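Local coordinates for probable glutathione S-transferase (Pseudomonas aeruginosa, PDB 6JWK), which probably catalyses the glutathione-dependent cis-trans isomerisation of maleylpyruvate, as a zeta-class member of the glutathione transferase superfamily, at residues Q2-F7 with T54-D59; V15-A20 with V163-V168. All blocks are in the same frame, centred on the assembly; numbering follows the deposited sequence.

Interaction 1 of 2, residues Q2-F7 with T54-D59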
ATOM      1  N   GLN B   2      18.947  11.750   5.829  1.00 32.13           N
ATOM      2  CA  GLN B   2      19.674  10.539   5.459  1.00 31.30           C
ATOM      3  C   GLN B   2      18.619   9.490   5.130  1.00 32.21           C
ATOM      4  O   GLN B   2      17.525   9.529   5.701  1.00 32.27           O
ATOM      5  CB  GLN B   2      20.598  10.129   6.604  1.00 38.16           C
ATOM      6  CG  GLN B   2      21.478  11.259   7.106  1.00 45.53           C
ATOM      7  CD  GLN B   2      22.263  10.810   8.307  1.00 60.16           C
ATOM      8  OE1 GLN B   2      23.473  11.004   8.359  1.00 77.14           O
ATOM      9  NE2 GLN B   2      21.590  10.175   9.261  1.00 61.89           N
ATOM     10  N   LEU B   3      18.914   8.626   4.183  1.00 32.07           N
ATOM     11  CA  LEU B   3      18.058   7.475   3.859  1.00 34.21           C
ATOM     12  C   LEU B   3      18.874   6.218   4.042  1.00 36.34           C
ATOM     13  O   LEU B   3      19.812   6.032   3.245  1.00 40.24           O
ATOM     14  CB  LEU B   3      17.558   7.514   2.414  1.00 35.32           C
ATOM     15  CG  LEU B   3      16.643   6.330   2.144  1.00 34.36           C
ATOM     16  CD1 LEU B   3      15.205   6.752   2.361  1.00 34.78           C
ATOM     17  CD2 LEU B   3      16.887   5.711   0.791  1.00 32.69           C
ATOM     18  N   TYR B   4      18.454   5.382   4.990  1.00 30.48           N
ATOM     19  CA  TYR B   4      19.085   4.097   5.327  1.00 32.23           C
ATOM     20  C   TYR B   4      18.505   3.095   4.329  1.00 36.42           C
ATOM     21  O   TYR B   4      17.290   2.898   4.295  1.00 35.44           O
ATOM     22  CB  TYR B   4      18.915   3.811   6.828  1.00 30.74           C
ATOM     23  CG  TYR B   4      19.731   4.758   7.673  1.00 32.90           C
ATOM     24  CD1 TYR B   4      19.279   6.045   7.950  1.00 31.38           C
ATOM     25  CD2 TYR B   4      21.030   4.425   8.065  1.00 37.61           C
ATOM     26  CE1 TYR B   4      20.070   6.952   8.639  1.00 31.15           C
ATOM     27  CE2 TYR B   4      21.836   5.323   8.755  1.00 35.77           C
ATOM     28  CZ  TYR B   4      21.339   6.581   9.057  1.00 37.11           C
ATOM     29  OH  TYR B   4      22.110   7.490   9.706  1.00 36.55           O
ATOM     30  N   SER B   5      19.376   2.543   3.487  1.00 35.91           N
ATOM     31  CA  SER B   5      19.035   1.779   2.267  1.00 30.40           C
ATOM     32  C   SER B   5      19.834   0.480   2.279  1.00 30.58           C
ATOM     33  O   SER B   5      20.950   0.498   2.757  1.00 35.92           O
ATOM     34  CB  SER B   5      19.349   2.627   1.046  1.00 30.41           C
ATOM     35  OG  SER B   5      19.584   1.829  -0.132  1.00 30.95           O
ATOM     36  N   PHE B   6      19.287  -0.608   1.767  1.00 29.91           N
ATOM     37  CA  PHE B   6      20.057  -1.807   1.351  1.00 32.35           C
ATOM     38  C   PHE B   6      19.959  -1.907  -0.178  1.00 28.67           C
ATOM     39  O   PHE B   6      18.823  -1.688  -0.770  1.00 24.41           O
ATOM     40  CB  PHE B   6      19.539  -3.040   2.110  1.00 36.93           C
ATOM     41  CG  PHE B   6      20.098  -4.362   1.645  1.00 41.95           C
ATOM     42  CD1 PHE B   6      21.443  -4.677   1.842  1.00 49.28           C
ATOM     43  CD2 PHE B   6      19.278  -5.311   1.042  1.00 42.93           C
ATOM     44  CE1 PHE B   6      21.954  -5.907   1.433  1.00 45.51           C
ATOM     45  CE2 PHE B   6      19.796  -6.524   0.602  1.00 47.05           C
ATOM     46  CZ  PHE B   6      21.129  -6.827   0.812  1.00 49.32           C
ATOM     47  N   PHE B   7      21.079  -2.234  -0.839  1.00 30.51           N
ATOM     48  CA  PHE B   7      21.169  -2.196  -2.331  1.00 31.85           C
ATOM     49  C   PHE B   7      20.083  -3.085  -2.942  1.00 30.27           C
ATOM     50  O   PHE B   7      19.469  -2.695  -3.951  1.00 38.73           O
ATOM     51  CB  PHE B   7      22.575  -2.512  -2.856  1.00 32.37           C
ATOM     52  CG  PHE B   7      22.998  -3.942  -2.711  1.00 33.42           C
ATOM     53  CD1 PHE B   7      22.659  -4.870  -3.671  1.00 35.24           C
ATOM     54  CD2 PHE B   7      23.705  -4.357  -1.599  1.00 39.96           C
ATOM     55  CE1 PHE B   7      23.033  -6.194  -3.527  1.00 43.89           C
ATOM     56  CE2 PHE B   7      24.114  -5.672  -1.477  1.00 42.63           C
ATOM     57  CZ  PHE B   7      23.759  -6.590  -2.430  1.00 44.72           C
ATOM     58  N   THR B  54      14.675   3.671   5.739  1.00 26.81           N
ATOM     59  CA  THR B  54      14.275   4.637   6.772  1.00 25.40           C
ATOM     60  C   THR B  54      14.792   6.000   6.369  1.00 23.68           C
ATOM     61  O   THR B  54      16.024   6.147   6.307  1.00 24.18           O
ATOM     62  CB  THR B  54      14.799   4.226   8.166  1.00 28.37           C
ATOM     63  OG1 THR B  54      14.413   2.878   8.403  1.00 29.28           O
ATOM     64  CG2 THR B  54      14.243   5.078   9.283  1.00 27.17           C
ATOM     65  N   LEU B  55      13.902   6.968   6.196  1.00 25.90           N
ATOM     66  CA  LEU B  55      14.318   8.369   6.008  1.00 29.04           C
ATOM     67  C   LEU B  55      14.505   8.977   7.395  1.00 31.58           C
ATOM     68  O   LEU B  55      13.615   8.751   8.236  1.00 31.51           O
ATOM     69  CB  LEU B  55      13.255   9.120   5.219  1.00 31.60           C
ATOM     70  CG  LEU B  55      13.637  10.568   4.927  1.00 31.91           C
ATOM     71  CD1 LEU B  55      14.633  10.623   3.794  1.00 33.03           C
ATOM     72  CD2 LEU B  55      12.410  11.408   4.634  1.00 33.97           C
ATOM     73  N   VAL B  56      15.625   9.654   7.651  1.00 27.97           N
ATOM     74  CA  VAL B  56      15.917  10.276   8.979  1.00 30.83           C
ATOM     75  C   VAL B  56      16.152  11.768   8.733  1.00 37.70           C
ATOM     76  O   VAL B  56      17.123  12.072   8.024  1.00 35.21           O
ATOM     77  CB  VAL B  56      17.110   9.594   9.677  1.00 32.00           C
ATOM     78  CG1 VAL B  56      17.492  10.277  10.994  1.00 34.91           C
ATOM     79  CG2 VAL B  56      16.868   8.116   9.933  1.00 29.97           C
ATOM     80  N   ASP B  57      15.277  12.652   9.247  1.00 43.31           N
ATOM     81  CA  ASP B  57      15.333  14.118   8.958  1.00 50.22           C
ATOM     82  C   ASP B  57      16.344  14.845   9.857  1.00 50.82           C
ATOM     83  O   ASP B  57      16.965  14.188  10.729  1.00 46.52           O
ATOM     84  CB  ASP B  57      13.988  14.821   9.111  1.00 50.56           C
ATOM     85  CG  ASP B  57      13.481  14.978  10.540  1.00 49.42           C
ATOM     86  OD1 ASP B  57      14.247  14.712  11.517  1.00 50.97           O
ATOM     87  OD2 ASP B  57      12.302  15.338  10.668  1.00 48.17           O
ATOM     88  N   ALA B  58      16.494  16.153   9.615  1.00 60.72           N
ATOM     89  CA  ALA B  58      17.290  17.119  10.409  1.00 64.72           C
ATOM     90  C   ALA B  58      17.268  16.749  11.899  1.00 63.61           C
ATOM     91  O   ALA B  58      18.338  16.448  12.464  1.00 62.54           O
ATOM     92  CB  ALA B  58      16.731  18.501  10.165  1.00 68.81           C
ATOM     93  N   ASP B  59      16.083  16.710  12.510  1.00 64.30           N
ATOM     94  CA  ASP B  59      15.917  16.531  13.981  1.00 64.03           C
ATOM     95  C   ASP B  59      15.838  15.047  14.383  1.00 59.68           C
ATOM     96  O   ASP B  59      15.391  14.789  15.508  1.00 53.13           O
ATOM     97  CB  ASP B  59      14.670  17.280  14.472  1.00 69.92           C
ATOM     98  CG  ASP B  59      14.773  17.836  15.887  1.00 72.59           C
ATOM     99  OD1 ASP B  59      15.902  17.900  16.420  1.00 70.18           O
ATOM    100  OD2 ASP B  59      13.719  18.203  16.446  1.00 77.57           O
TER
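Tyr4 and Val56 meet on one face of the thioredoxin-like sheet of the N-terminal domain, where strand 2-5 runs antiparallel to strand 54-56. The Tyr4 ring does not stand over its direct partner Thr54. With CG beside the backbone N (chi1 -69°), it leans back along its own strand toward the Gln2-Val56 pair. Its CE1 lies 3.6 Å from Val56 CG2, and the methyl approaches the ring obliquely. The carbonyl oxygen of Thr54 sits at the ring edge, near its plane, 3.6 Å from Tyr4 CD1. Gln2 is on the same face and pairs with Val56 through the backbone.

Leu3 and Leu55 form the non-hydrogen-bonded pair on the other face. Their CD1 methyls come within 4.2 Å of each other. Leu3 also packs on Val15 and Leu19 of helix 10-22, so this face is the one the helix covers.

Two hydrogen-bonded pairs flank the leucines, Gln2 with Val56 and Tyr4 with Thr54. Each makes a reciprocal pair of backbone bonds, and the angle at the hydrogen from Tyr4 N to Thr54 O is 173°. Strands 28-30 and 62-63 continue the sheet on the two outer sides. Gln2 O accepts a hydrogen bond from Val56 N at 2.7 Å and also receives a CA-H contact from Leu55 CA at 3.4 Å.

Interaction 2 of 2, residues V15-A20 with V163-V168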
ATOM      1  N   VAL B  15      12.638   4.489  -3.074  1.00 19.31           N
ATOM      2  CA  VAL B  15      12.949   5.807  -2.460  1.00 17.86           C
ATOM      3  C   VAL B  15      14.250   6.380  -2.999  1.00 17.41           C
ATOM      4  O   VAL B  15      14.357   7.640  -3.104  1.00 20.15           O
ATOM      5  CB  VAL B  15      12.992   5.682  -0.922  1.00 17.89           C
ATOM      6  CG1 VAL B  15      13.311   7.018  -0.288  1.00 17.57           C
ATOM      7  CG2 VAL B  15      11.661   5.140  -0.384  1.00 20.17           C
ATOM      8  N   ARG B  16      15.236   5.549  -3.325  1.00 17.65           N
ATOM      9  CA  ARG B  16      16.467   6.033  -4.017  1.00 18.40           C
ATOM     10  C   ARG B  16      16.084   6.651  -5.369  1.00 18.66           C
ATOM     11  O   ARG B  16      16.655   7.691  -5.747  1.00 18.18           O
ATOM     12  CB  ARG B  16      17.499   4.934  -4.227  1.00 18.56           C
ATOM     13  CG  ARG B  16      18.151   4.439  -2.941  1.00 19.10           C
ATOM     14  CD  ARG B  16      19.380   3.586  -3.191  1.00 19.80           C
ATOM     15  NE  ARG B  16      19.187   2.526  -4.183  1.00 19.30           N
ATOM     16  CZ  ARG B  16      18.836   1.272  -3.942  1.00 20.53           C
ATOM     17  NH1 ARG B  16      18.657   0.844  -2.703  1.00 22.07           N
ATOM     18  NH2 ARG B  16      18.712   0.423  -4.961  1.00 20.91           N
ATOM     19  N   ILE B  17      15.113   6.093  -6.078  1.00 16.89           N
ATOM     20  CA  ILE B  17      14.682   6.745  -7.357  1.00 16.86           C
ATOM     21  C   ILE B  17      14.053   8.098  -7.025  1.00 18.72           C
ATOM     22  O   ILE B  17      14.385   9.121  -7.696  1.00 17.99           O
ATOM     23  CB  ILE B  17      13.692   5.834  -8.093  1.00 16.46           C
ATOM     24  CG1 ILE B  17      14.349   4.521  -8.522  1.00 16.07           C
ATOM     25  CG2 ILE B  17      13.026   6.539  -9.261  1.00 16.06           C
ATOM     26  CD1 ILE B  17      13.328   3.462  -8.965  1.00 18.03           C
ATOM     27  N   ALA B  18      13.180   8.147  -6.024  1.00 17.66           N
ATOM     28  CA  ALA B  18      12.510   9.418  -5.656  1.00 18.37           C
ATOM     29  C   ALA B  18      13.570  10.474  -5.329  1.00 20.87           C
ATOM     30  O   ALA B  18      13.493  11.663  -5.812  1.00 19.06           O
ATOM     31  CB  ALA B  18      11.586   9.209  -4.478  1.00 18.79           C
ATOM     32  N   LEU B  19      14.517  10.136  -4.448  1.00 19.04           N
ATOM     33  CA  LEU B  19      15.587  11.106  -4.103  1.00 20.21           C
ATOM     34  C   LEU B  19      16.360  11.530  -5.367  1.00 20.21           C
ATOM     35  O   LEU B  19      16.692  12.719  -5.471  1.00 22.73           O
ATOM     36  CB  LEU B  19      16.512  10.498  -3.034  1.00 20.11           C
ATOM     37  CG  LEU B  19      15.844  10.322  -1.677  1.00 22.22           C
ATOM     38  CD1 LEU B  19      16.692   9.444  -0.745  1.00 25.20           C
ATOM     39  CD2 LEU B  19      15.581  11.672  -1.005  1.00 24.82           C
ATOM     40  N   ALA B  20      16.705  10.602  -6.251  1.00 20.22           N
ATOM     41  CA  ALA B  20      17.477  10.893  -7.481  1.00 22.31           C
ATOM     42  C   ALA B  20      16.655  11.842  -8.348  1.00 23.16           C
ATOM     43  O   ALA B  20      17.224  12.851  -8.766  1.00 24.12           O
ATOM     44  CB  ALA B  20      17.880   9.642  -8.213  1.00 22.06           C
ATOM     45  N   VAL B 163       4.656   6.411  -9.785  1.00 17.74           N
ATOM     46  CA  VAL B 163       4.330   5.158 -10.500  1.00 16.08           C
ATOM     47  C   VAL B 163       5.636   4.452 -10.903  1.00 17.01           C
ATOM     48  O   VAL B 163       5.780   3.189 -10.663  1.00 15.37           O
ATOM     49  CB  VAL B 163       3.405   5.465 -11.685  1.00 17.88           C
ATOM     50  CG1 VAL B 163       3.371   4.317 -12.645  1.00 18.59           C
ATOM     51  CG2 VAL B 163       2.009   5.823 -11.209  1.00 18.06           C
ATOM     52  N   GLU B 164       6.605   5.209 -11.460  1.00 17.72           N
ATOM     53  CA  GLU B 164       7.871   4.633 -11.971  1.00 18.10           C
ATOM     54  C   GLU B 164       8.720   4.255 -10.756  1.00 17.61           C
ATOM     55  O   GLU B 164       9.479   3.277 -10.834  1.00 16.79           O
ATOM     56  CB  GLU B 164       8.570   5.590 -12.943  1.00 20.18           C
ATOM     57  CG  GLU B 164       7.795   5.769 -14.266  1.00 18.55           C
ATOM     58  CD  GLU B 164       6.562   6.667 -14.223  1.00 21.41           C
ATOM     59  OE1 GLU B 164       6.451   7.559 -13.290  1.00 21.72           O
ATOM     60  OE2 GLU B 164       5.696   6.491 -15.136  1.00 17.84           O
ATOM     61  N   CYS B 165       8.612   4.989  -9.654  1.00 16.82           N
ATOM     62  CA  CYS B 165       9.354   4.615  -8.424  1.00 19.04           C
ATOM     63  C   CYS B 165       8.916   3.192  -7.995  1.00 18.29           C
ATOM     64  O   CYS B 165       9.764   2.427  -7.481  1.00 20.34           O
ATOM     65  CB  CYS B 165       9.104   5.584  -7.290  1.00 21.09           C
ATOM     66  SG  CYS B 165       9.789   7.227  -7.556  1.00 22.62           S
ATOM     67  N   CYS B 166       7.647   2.815  -8.204  1.00 16.31           N
ATOM     68  CA  CYS B 166       7.136   1.483  -7.798  1.00 18.49           C
ATOM     69  C   CYS B 166       7.361   0.453  -8.919  1.00 19.58           C
ATOM     70  O   CYS B 166       7.702  -0.712  -8.612  1.00 16.12           O
ATOM     71  CB  CYS B 166       5.666   1.554  -7.434  1.00 20.38           C
ATOM     72  SG  CYS B 166       5.393   2.562  -5.955  1.00 22.33           S
ATOM     73  N   LEU B 167       7.164   0.820 -10.187  1.00 18.88           N
ATOM     74  CA  LEU B 167       7.235  -0.194 -11.268  1.00 19.09           C
ATOM     75  C   LEU B 167       8.653  -0.681 -11.524  1.00 18.66           C
ATOM     76  O   LEU B 167       8.849  -1.897 -11.761  1.00 20.41           O
ATOM     77  CB  LEU B 167       6.599   0.357 -12.537  1.00 24.40           C
ATOM     78  CG  LEU B 167       5.133  -0.057 -12.664  1.00 36.87           C
ATOM     79  CD1 LEU B 167       4.372   0.788 -13.698  1.00 38.46           C
ATOM     80  CD2 LEU B 167       5.030  -1.556 -12.974  1.00 37.70           C
ATOM     81  N   VAL B 168       9.620   0.210 -11.565  1.00 18.12           N
ATOM     82  CA  VAL B 168      10.986  -0.173 -11.991  1.00 20.49           C
ATOM     83  C   VAL B 168      11.514  -1.224 -11.025  1.00 18.39           C
ATOM     84  O   VAL B 168      12.041  -2.225 -11.468  1.00 18.94           O
ATOM     85  CB  VAL B 168      11.896   1.061 -12.142  1.00 20.22           C
ATOM     86  CG1 VAL B 168      13.374   0.726 -12.086  1.00 19.80           C
ATOM     87  CG2 VAL B 168      11.523   1.774 -13.437  1.00 19.25           C
TER
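Segment 15-20 of helix 10-22 packs against segment 163-168 of helix 162-176 at an axis distance of 8.9 Å, with the directions of the two segments 142° apart, and their backbones come nearest at Ile17 and Cys165, whose CA atoms are 5.8 Å apart. This is the interface of a GST subunit between the thioredoxin-like N-terminal domain and the helical C-terminal domain.

Ile17 points toward the other helix and uses both of its branches. Its CG2 methyl touches Cys165 SG at 3.7 Å. CG1 takes the position beside the backbone N (chi1 -64°), and the extended chain beyond it carries CD1 toward Val168. There CD1 comes within 4.2 Å of Val168 CG1, and the two side chains cross at a slant. CD1 also lies 4.0 Å from the carbonyl oxygen of Cys165.

The thiol of Cys165 reaches across to two neighbouring residues. Beyond Ile17 it meets Ala18, with SG 4.1 Å from Ala18 CB. Ala18 has only a methyl here, and SG lies 3.8 Å from Ala18 N.

Helix 198-203 adds Phe200 and Ala203 to the surroundings of Ile17, and helix 185-195 brings Cys194 and Leu195 against Val168. The side-chain atoms that touch are mostly methyls and one sulfur, and the residues are buried. The two segments are therefore joined by van der Waals contact and shape fit, with none of the directional grip of hydrogen bonds or charge pairs.

Interaction 1 lies within the N-terminal domain, while interaction 2 joins that domain to the C-terminal helices. The first is partly buried, its centre about 17 Å from the centre of the chain; the second is fully buried, its centre about 5 Å from it. Backbone hydrogen bonds carry the strand pair. The helix pair meets mainly through apolar side chains, without hydrogen bonds between the segments. Helix 10-22 connects them, since it follows strand 2-5 in the chain and packs against it. Leu3 packs on Val15. Arg16, which takes no part in interaction 2, probably hydrogen-bonds through NH1 to Ser5 OG at 2.9 Å. One helix thus touches both the sheet and the C-terminal domain.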